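Local coordinates for protein BIFUNCTIONAL PROTEIN Proline utilization A (PutA) (Corynebacterium freiburgense, PDB 5UX5) that catalyses the two-step oxidation of proline to glutamate, joining an FAD-dependent proline dehydrogenase and an NAD-dependent aldehyde dehydrogenase in one chain, at residues Leu833-Ala836 / Ile837-Asn841; Leu938-Ala941 / Ala942-Glu946; Arg1002-Glu1005 / Thr1006-Phe1010. All coordinates share one frame; numbering follows the deposited sequence.

How the interactions relate
Interactions 1 and 2 each lie within one helix, 833-841 and 936-953, and both are largely buried; interaction 3 is a turn after strand 1000-1003, mostly at the surface. Their centres stand about 28 to 38 Å apart. In interaction 1 an amide stacks on an indole and a leucine meets an isoleucine, in a helix that packs on strands of the aldehyde dehydrogenase part. In interaction 2 a leucine methyl lies over an arginine, among alanines, and the charged groups pair with residues outside the segments. Interaction 3 lacks the i to i+4 backbone bonds and relies on a carboxylate-to-backbone bond, a weak turn bond and a small apolar cluster. Interactions 2 and 3 both adjoin helix 984-997.

Interaction 1: residues Leu833-Ala836 / Ile837-Asn841; sequences LEQA and IEWQN
Gln835 lies across one face of the Trp839 indole, a full helical turn further on. Its CG forms a CH-pi contact 3.9 Å from the centroid of the five-membered ring, 25° off the ring normal. The amide carries on over the CZ2 rim of the six-membered ring: Gln835 CD and Trp839 CZ2 are 3.3 Å apart, and the amide and ring planes differ by 29°, a tilted, offset stack. With CG turned away from its own backbone N (chi1 168°) and the chain extended, the glutamine reaches forward far enough to lie over the indole. On another side of the helix Leu833 CD1 meets Ile837 CG1 at 3.9 Å, branch against branch. Backbone bonds hold both pairs at i to i+4 spacing: Ile837 N to Leu833 O is 2.8 Å and Trp839 N to Gln835 O is 2.9 Å. Glu838 N and Gln840 N continue the alpha-helical pattern to Glu834 O and Ala836 O. Helix 833-841 packs on the mutually parallel strands 696-700, 728-734 and 824-830, an alpha/beta layer of the aldehyde dehydrogenase part of the chain. Ala836, whose small side chain lies between the two pairs, rests on Ile699, Ile732, Val734 and Ala830 of the strands beneath, while the Trp839 ring packs on Met828, Ile732 and Ala830. Leu833 and Ile837 are covered by helix 856-865, through Leu861 and Trp862 respectively. Further out, Gln835 OE1 accepts a hydrogen bond from Glu831 N, which would limit the rotation of the stacked amide, and Gln840 OE1 is bonded to Trp862 NE1.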
loop_
_atom_site.group_PDB
_atom_site.type_symbol
_atom_site.label_atom_id
_atom_site.label_comp_id
_atom_site.label_asym_id
_atom_site.label_seq_id
_atom_site.Cartn_x
_atom_site.Cartn_y
_atom_site.Cartn_z
ATOM N N LEU A 833 -19.503 -15.627 -10.106
ATOM C CA LEU A 833 -18.338 -15.730 -9.237
ATOM C C LEU A 833 -17.717 -17.127 -9.321
ATOM O O LEU A 833 -16.488 -17.271 -9.391
ATOM C CB LEU A 833 -18.716 -15.367 -7.791
ATOM C CG LEU A 833 -17.624 -15.541 -6.719
ATOM C CD1 LEU A 833 -16.388 -14.721 -7.000
ATOM C CD2 LEU A 833 -18.137 -15.274 -5.318
ATOM N N GLU A 834 -18.548 -18.171 -9.341
ATOM C CA GLU A 834 -18.001 -19.528 -9.373
ATOM C C GLU A 834 -17.158 -19.752 -10.623
ATOM O O GLU A 834 -16.065 -20.331 -10.550
ATOM C CB GLU A 834 -19.134 -20.545 -9.277
ATOM C CG GLU A 834 -19.681 -20.692 -7.864
ATOM C CD GLU A 834 -20.535 -19.484 -7.418
ATOM O OE1 GLU A 834 -20.997 -19.499 -6.249
ATOM O OE2 GLU A 834 -20.737 -18.522 -8.214
ATOM N N GLN A 835 -17.609 -19.234 -11.768
ATOM C CA GLN A 835 -16.810 -19.354 -12.981
ATOM C C GLN A 835 -15.538 -18.511 -12.904
ATOM O O GLN A 835 -14.449 -18.985 -13.263
ATOM C CB GLN A 835 -17.629 -18.940 -14.186
ATOM C CG GLN A 835 -16.776 -18.764 -15.404
ATOM C CD GLN A 835 -17.599 -18.544 -16.627
ATOM O OE1 GLN A 835 -18.244 -17.503 -16.785
ATOM N NE2 GLN A 835 -17.601 -19.533 -17.504
ATOM N N ALA A 836 -15.656 -17.256 -12.440
ATOM C CA ALA A 836 -14.486 -16.390 -12.311
ATOM C C ALA A 836 -13.427 -17.030 -11.430
ATOM O O ALA A 836 -12.228 -16.934 -11.723
ATOM C CB ALA A 836 -14.880 -15.033 -11.737
ATOM N N ILE A 837 -13.852 -17.728 -10.365
ATOM C CA ILE A 837 -12.884 -18.421 -9.519
ATOM C C ILE A 837 -12.246 -19.576 -10.272
ATOM O O ILE A 837 -11.055 -19.846 -10.106
ATOM C CB ILE A 837 -13.517 -18.902 -8.206
ATOM C CG1 ILE A 837 -13.963 -17.722 -7.357
ATOM C CG2 ILE A 837 -12.489 -19.652 -7.410
ATOM C CD1 ILE A 837 -14.747 -18.132 -6.164
ATOM N N GLU A 838 -13.024 -20.298 -11.091
ATOM C CA GLU A 838 -12.417 -21.317 -11.939
ATOM C C GLU A 838 -11.342 -20.709 -12.820
ATOM O O GLU A 838 -10.250 -21.273 -12.959
ATOM C CB GLU A 838 -13.462 -21.991 -12.821
ATOM C CG GLU A 838 -14.245 -23.145 -12.233
ATOM C CD GLU A 838 -15.290 -23.633 -13.231
ATOM O OE1 GLU A 838 -16.490 -23.738 -12.876
ATOM O OE2 GLU A 838 -14.904 -23.875 -14.399
ATOM N N TRP A 839 -11.624 -19.540 -13.408
ATOM C CA TRP A 839 -10.667 -18.925 -14.319
ATOM C C TRP A 839 -9.419 -18.456 -13.585
ATOM O O TRP A 839 -8.304 -18.622 -14.091
ATOM C CB TRP A 839 -11.322 -17.777 -15.079
ATOM C CG TRP A 839 -12.360 -18.226 -16.065
ATOM C CD1 TRP A 839 -12.698 -19.514 -16.403
ATOM C CD2 TRP A 839 -13.205 -17.382 -16.832
ATOM N NE1 TRP A 839 -13.706 -19.515 -17.330
ATOM C CE2 TRP A 839 -14.034 -18.215 -17.614
ATOM C CE3 TRP A 839 -13.343 -15.991 -16.934
ATOM C CZ2 TRP A 839 -14.982 -17.705 -18.477
ATOM C CZ3 TRP A 839 -14.279 -15.486 -17.784
ATOM C CH2 TRP A 839 -15.093 -16.341 -18.552
ATOM N N GLN A 840 -9.587 -17.848 -12.405
ATOM C CA GLN A 840 -8.440 -17.404 -11.612
ATOM C C GLN A 840 -7.526 -18.569 -11.224
ATOM O O GLN A 840 -6.311 -18.388 -11.067
ATOM C CB GLN A 840 -8.945 -16.673 -10.363
ATOM C CG GLN A 840 -7.882 -16.045 -9.459
ATOM C CD GLN A 840 -8.499 -15.090 -8.468
ATOM O OE1 GLN A 840 -9.654 -15.251 -8.080
ATOM N NE2 GLN A 840 -7.742 -14.080 -8.062
ATOM N N ASN A 841 -8.080 -19.774 -11.103
ATOM C CA ASN A 841 -7.342 -20.930 -10.618
ATOM C C ASN A 841 -6.653 -21.734 -11.717
ATOM O O ASN A 841 -5.865 -22.633 -11.395
ATOM C CB ASN A 841 -8.287 -21.841 -9.827
ATOM C CG ASN A 841 -8.658 -21.242 -8.467
ATOM O OD1 ASN A 841 -7.908 -20.440 -7.895
ATOM N ND2 ASN A 841 -9.809 -21.633 -7.947
#

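Interaction 2: residues Leu938-Ala941 / Ala942-Glu946; sequences LKRA and AALDE
Arg940 and Leu944 meet one turn apart, where the methyl Leu944 CD1 crosses the arginine chain at an angle and comes nearest at Arg940 CG, 3.9 Å away. The arginine starts with CG opposite its backbone N (chi1 178°) and runs extended to NE, which lays CG and NE where Leu944 CD1 can reach them. Leu944 turns the other way at chi1 (-65°), bringing CD1 over one face of the guanidinium, 4.0 Å above its plane and towards its rim. Backbone Leu944 N is hydrogen-bonded to Arg940 O. These residues belong to helix 936-953, whose regular i to i+4 bonds include Ala942 N to Leu938 O at 2.9 Å; it packs against helix 984-997, in what is probably the C-terminal domain of this PutA class. Asp945, with chi1 of -74°, folds its carboxylate back beside the helix, close to Ala941 O; its own N bonds to that oxygen at 3.1 Å. Arg989 of helix 984-997 forms a salt bridge with Asp945 OD1. Ala941 and Ala942 face the same helix, against Arg989 and Leu992, whereas Arg940 NH2 is hydrogen-bonded to Ser918 OG.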
loop_
_atom_site.group_PDB
_atom_site.type_symbol
_atom_site.label_atom_id
_atom_site.label_comp_id
_atom_site.label_asym_id
_atom_site.label_seq_id
_atom_site.Cartn_x
_atom_site.Cartn_y
_atom_site.Cartn_z
ATOM N N LEU A 938 5.602 -44.224 16.556
ATOM C CA LEU A 938 4.355 -43.717 15.998
ATOM C C LEU A 938 3.500 -43.038 17.051
ATOM O O LEU A 938 2.818 -42.060 16.742
ATOM C CB LEU A 938 3.582 -44.834 15.309
ATOM C CG LEU A 938 4.326 -45.364 14.080
ATOM C CD1 LEU A 938 3.761 -46.681 13.634
ATOM C CD2 LEU A 938 4.239 -44.330 12.963
ATOM N N LYS A 939 3.526 -43.517 18.293
ATOM C CA LYS A 939 2.816 -42.790 19.340
ATOM C C LYS A 939 3.448 -41.423 19.569
ATOM O O LYS A 939 2.747 -40.428 19.781
ATOM C CB LYS A 939 2.773 -43.604 20.630
ATOM C CG LYS A 939 1.888 -44.863 20.548
ATOM C CD LYS A 939 1.917 -45.633 21.870
ATOM C CE LYS A 939 1.019 -46.877 21.863
ATOM N NZ LYS A 939 1.286 -47.813 20.736
ATOM N N ARG A 940 4.766 -41.345 19.483
ATOM C CA ARG A 940 5.427 -40.073 19.700
ATOM C C ARG A 940 5.085 -39.089 18.583
ATOM O O ARG A 940 4.906 -37.895 18.841
ATOM C CB ARG A 940 6.932 -40.310 19.802
ATOM C CG ARG A 940 7.734 -39.054 19.971
ATOM C CD ARG A 940 9.202 -39.362 19.926
ATOM N NE ARG A 940 9.975 -38.147 20.077
ATOM C CZ ARG A 940 10.105 -37.529 21.244
ATOM N NH1 ARG A 940 9.492 -38.035 22.308
ATOM N NH2 ARG A 940 10.818 -36.408 21.355
ATOM N N ALA A 941 4.972 -39.581 17.339
ATOM C CA ALA A 941 4.587 -38.734 16.213
ATOM C C ALA A 941 3.112 -38.364 16.268
ATOM O O ALA A 941 2.731 -37.285 15.791
ATOM C CB ALA A 941 4.898 -39.424 14.884
ATOM N N ALA A 942 2.256 -39.257 16.778
ATOM C CA ALA A 942 0.847 -38.905 16.920
ATOM C C ALA A 942 0.658 -37.760 17.903
ATOM O O ALA A 942 -0.175 -36.874 17.681
ATOM C CB ALA A 942 0.024 -40.105 17.373
ATOM N N ALA A 943 1.397 -37.784 19.013
ATOM C CA ALA A 943 1.218 -36.770 20.047
ATOM C C ALA A 943 1.767 -35.431 19.605
ATOM O O ALA A 943 1.146 -34.388 19.851
ATOM C CB ALA A 943 1.892 -37.205 21.351
ATOM N N LEU A 944 2.944 -35.448 18.977
ATOM C CA LEU A 944 3.579 -34.211 18.552
ATOM C C LEU A 944 2.801 -33.539 17.423
ATOM O O LEU A 944 2.805 -32.303 17.324
ATOM C CB LEU A 944 5.031 -34.498 18.147
ATOM C CG LEU A 944 5.898 -34.966 19.329
ATOM C CD1 LEU A 944 7.316 -35.270 18.929
ATOM C CD2 LEU A 944 5.896 -33.960 20.428
ATOM N N ASP A 945 2.132 -34.328 16.568
ATOM C CA ASP A 945 1.217 -33.756 15.586
ATOM C C ASP A 945 0.092 -33.002 16.277
ATOM O O ASP A 945 -0.247 -31.876 15.899
ATOM C CB ASP A 945 0.658 -34.850 14.674
ATOM C CG ASP A 945 1.690 -35.369 13.659
ATOM O OD1 ASP A 945 2.763 -34.746 13.510
ATOM O OD2 ASP A 945 1.427 -36.402 12.993
ATOM N N GLU A 946 -0.498 -33.603 17.303
ATOM C CA GLU A 946 -1.557 -32.923 18.041
ATOM C C GLU A 946 -1.072 -31.589 18.597
ATOM O O GLU A 946 -1.743 -30.567 18.441
ATOM C CB GLU A 946 -2.067 -33.821 19.161
ATOM C CG GLU A 946 -3.210 -33.235 19.958
ATOM C CD GLU A 946 -4.481 -33.048 19.161
ATOM O OE1 GLU A 946 -5.300 -32.205 19.581
ATOM O OE2 GLU A 946 -4.671 -33.740 18.137
#

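Interaction 3: residues Arg1002-Glu1005 / Thr1006-Phe1010; sequences RKLE and THEWF
Glu1008 folds back onto Glu1005 through an extended side chain, its CG opposite the backbone N (chi1 -168°), which carries OE1 to the start of the turn. There Glu1008 OE1 accepts Glu1005 N at 3.2 Å, N-H...O angle 153°, the donor coming from above the carboxylate plane rather than within it. Leu1004 sends its two methyls to different partners. Its CD1 stands 3.7 Å from Glu1008 O and 4.0 Å from Glu1008 CB, while CD2 touches Phe1010 CD2 at 3.8 Å. Leu1004 and Phe1010 cross at about a right angle. Phe1010 takes chi1 of 48°, with CG held between its backbone N and carbonyl carbon, and this directs the ring towards the leucine. The backbone between them is a type II beta turn from Glu1005 to Glu1008, in which His1007, at the third position, has a positive phi. Closure of the turn is weak: Glu1008 N and Glu1005 O are 3.4 Å apart. The turn leaves strand 1000-1003, which pairs parallel with strand 965-980, and leads towards strand 1015-1018. Leu1004 joins the strand side of the apolar cluster, against Tyr978, Val980 and Ile1016; Phe1010 also packs on Ile1016 and on Ile1028 and Trp1031 of helix 1026-1035. The carboxylates of Glu1005 and Glu1008 are turned steeply from one another, with Glu1005 OE2 and Glu1008 OE1 5.9 Å apart, and their like charges may disfavour a closer approach. Beyond the turn, Lys1003 makes a cation-pi contact with Phe987.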
loop_
_atom_site.group_PDB
_atom_site.type_symbol
_atom_site.label_atom_id
_atom_site.label_comp_id
_atom_site.label_asym_id
_atom_site.label_seq_id
_atom_site.Cartn_x
_atom_site.Cartn_y
_atom_site.Cartn_z
ATOM N N ARG A 1002 -0.077 -41.080 -2.391
ATOM C CA ARG A 1002 0.044 -41.904 -3.593
ATOM C C ARG A 1002 1.437 -42.509 -3.630
ATOM O O ARG A 1002 2.428 -41.768 -3.610
ATOM C CB ARG A 1002 -0.206 -41.106 -4.877
ATOM C CG ARG A 1002 -1.625 -40.754 -5.131
ATOM C CD ARG A 1002 -1.764 -40.087 -6.484
ATOM N NE ARG A 1002 -2.993 -39.301 -6.579
ATOM C CZ ARG A 1002 -3.165 -38.296 -7.429
ATOM N NH1 ARG A 1002 -2.182 -37.967 -8.254
ATOM N NH2 ARG A 1002 -4.308 -37.616 -7.454
ATOM N N LYS A 1003 1.507 -43.848 -3.645
ATOM C CA LYS A 1003 2.780 -44.542 -3.794
ATOM C C LYS A 1003 3.283 -44.371 -5.219
ATOM O O LYS A 1003 2.496 -44.307 -6.162
ATOM C CB LYS A 1003 2.649 -46.025 -3.439
ATOM C CG LYS A 1003 3.205 -46.361 -2.040
ATOM C CD LYS A 1003 2.854 -47.776 -1.607
ATOM C CE LYS A 1003 3.230 -48.038 -0.150
ATOM N NZ LYS A 1003 4.709 -48.022 0.086
ATOM N N LEU A 1004 4.594 -44.203 -5.361
ATOM C CA LEU A 1004 5.201 -43.818 -6.626
ATOM C C LEU A 1004 6.397 -44.713 -6.897
ATOM O O LEU A 1004 7.233 -44.915 -6.011
ATOM C CB LEU A 1004 5.645 -42.359 -6.598
ATOM C CG LEU A 1004 6.229 -41.750 -7.873
ATOM C CD1 LEU A 1004 5.149 -41.282 -8.848
ATOM C CD2 LEU A 1004 7.126 -40.621 -7.474
ATOM N N GLU A 1005 6.476 -45.239 -8.112
ATOM C CA GLU A 1005 7.575 -46.091 -8.544
ATOM C C GLU A 1005 8.555 -45.307 -9.418
ATOM O O GLU A 1005 8.314 -44.152 -9.796
ATOM C CB GLU A 1005 7.025 -47.295 -9.312
ATOM C CG GLU A 1005 6.022 -48.136 -8.534
ATOM C CD GLU A 1005 6.605 -49.480 -8.096
ATOM O OE1 GLU A 1005 7.222 -49.552 -7.001
ATOM O OE2 GLU A 1005 6.455 -50.458 -8.866
ATOM N N THR A 1006 9.682 -45.945 -9.738
ATOM C CA THR A 1006 10.576 -45.373 -10.735
ATOM C C THR A 1006 9.876 -45.406 -12.087
ATOM O O THR A 1006 9.194 -46.380 -12.424
ATOM C CB THR A 1006 11.893 -46.158 -10.825
ATOM O OG1 THR A 1006 12.319 -46.573 -9.521
ATOM C CG2 THR A 1006 12.988 -45.301 -11.447
ATOM N N HIS A 1007 10.061 -44.336 -12.861
ATOM C CA HIS A 1007 9.485 -44.180 -14.197
ATOM C C HIS A 1007 7.974 -43.969 -14.176
ATOM O O HIS A 1007 7.384 -43.687 -15.222
ATOM C CB HIS A 1007 9.851 -45.377 -15.095
ATOM C CG HIS A 1007 11.318 -45.470 -15.393
ATOM N ND1 HIS A 1007 12.200 -46.160 -14.586
ATOM C CD2 HIS A 1007 12.063 -44.932 -16.392
ATOM C CE1 HIS A 1007 13.422 -46.048 -15.078
ATOM N NE2 HIS A 1007 13.365 -45.311 -16.175
ATOM N N GLU A 1008 7.331 -44.067 -13.013
ATOM C CA GLU A 1008 5.950 -43.607 -12.930
ATOM C C GLU A 1008 5.901 -42.072 -12.954
ATOM O O GLU A 1008 6.631 -41.400 -12.220
ATOM C CB GLU A 1008 5.264 -44.170 -11.679
ATOM C CG GLU A 1008 3.714 -43.981 -11.650
ATOM C CD GLU A 1008 3.039 -44.515 -10.363
ATOM O OE1 GLU A 1008 3.643 -45.341 -9.636
ATOM O OE2 GLU A 1008 1.899 -44.092 -10.077
ATOM N N TRP A 1009 5.085 -41.526 -13.848
ATOM C CA TRP A 1009 4.901 -40.092 -14.006
ATOM C C TRP A 1009 4.211 -39.472 -12.784
ATOM O O TRP A 1009 3.446 -40.122 -12.054
ATOM C CB TRP A 1009 4.067 -39.837 -15.257
ATOM C CG TRP A 1009 3.627 -38.418 -15.556
ATOM C CD1 TRP A 1009 4.212 -37.555 -16.430
ATOM C CD2 TRP A 1009 2.468 -37.731 -15.035
ATOM N NE1 TRP A 1009 3.512 -36.369 -16.479
ATOM C CE2 TRP A 1009 2.435 -36.450 -15.637
ATOM C CE3 TRP A 1009 1.466 -38.070 -14.109
ATOM C CZ2 TRP A 1009 1.442 -35.501 -15.344
ATOM C CZ3 TRP A 1009 0.481 -37.120 -13.809
ATOM C CH2 TRP A 1009 0.480 -35.850 -14.433
ATOM N N PHE A 1010 4.454 -38.177 -12.595
ATOM C CA PHE A 1010 3.800 -37.387 -11.561
ATOM C C PHE A 1010 3.683 -35.954 -12.070
ATOM O O PHE A 1010 4.509 -35.521 -12.881
ATOM C CB PHE A 1010 4.562 -37.442 -10.223
ATOM C CG PHE A 1010 6.042 -37.200 -10.348
ATOM C CD1 PHE A 1010 6.558 -35.910 -10.312
ATOM C CD2 PHE A 1010 6.928 -38.264 -10.497
ATOM C CE1 PHE A 1010 7.932 -35.681 -10.416
ATOM C CE2 PHE A 1010 8.307 -38.037 -10.607
ATOM C CZ PHE A 1010 8.802 -36.743 -10.564
#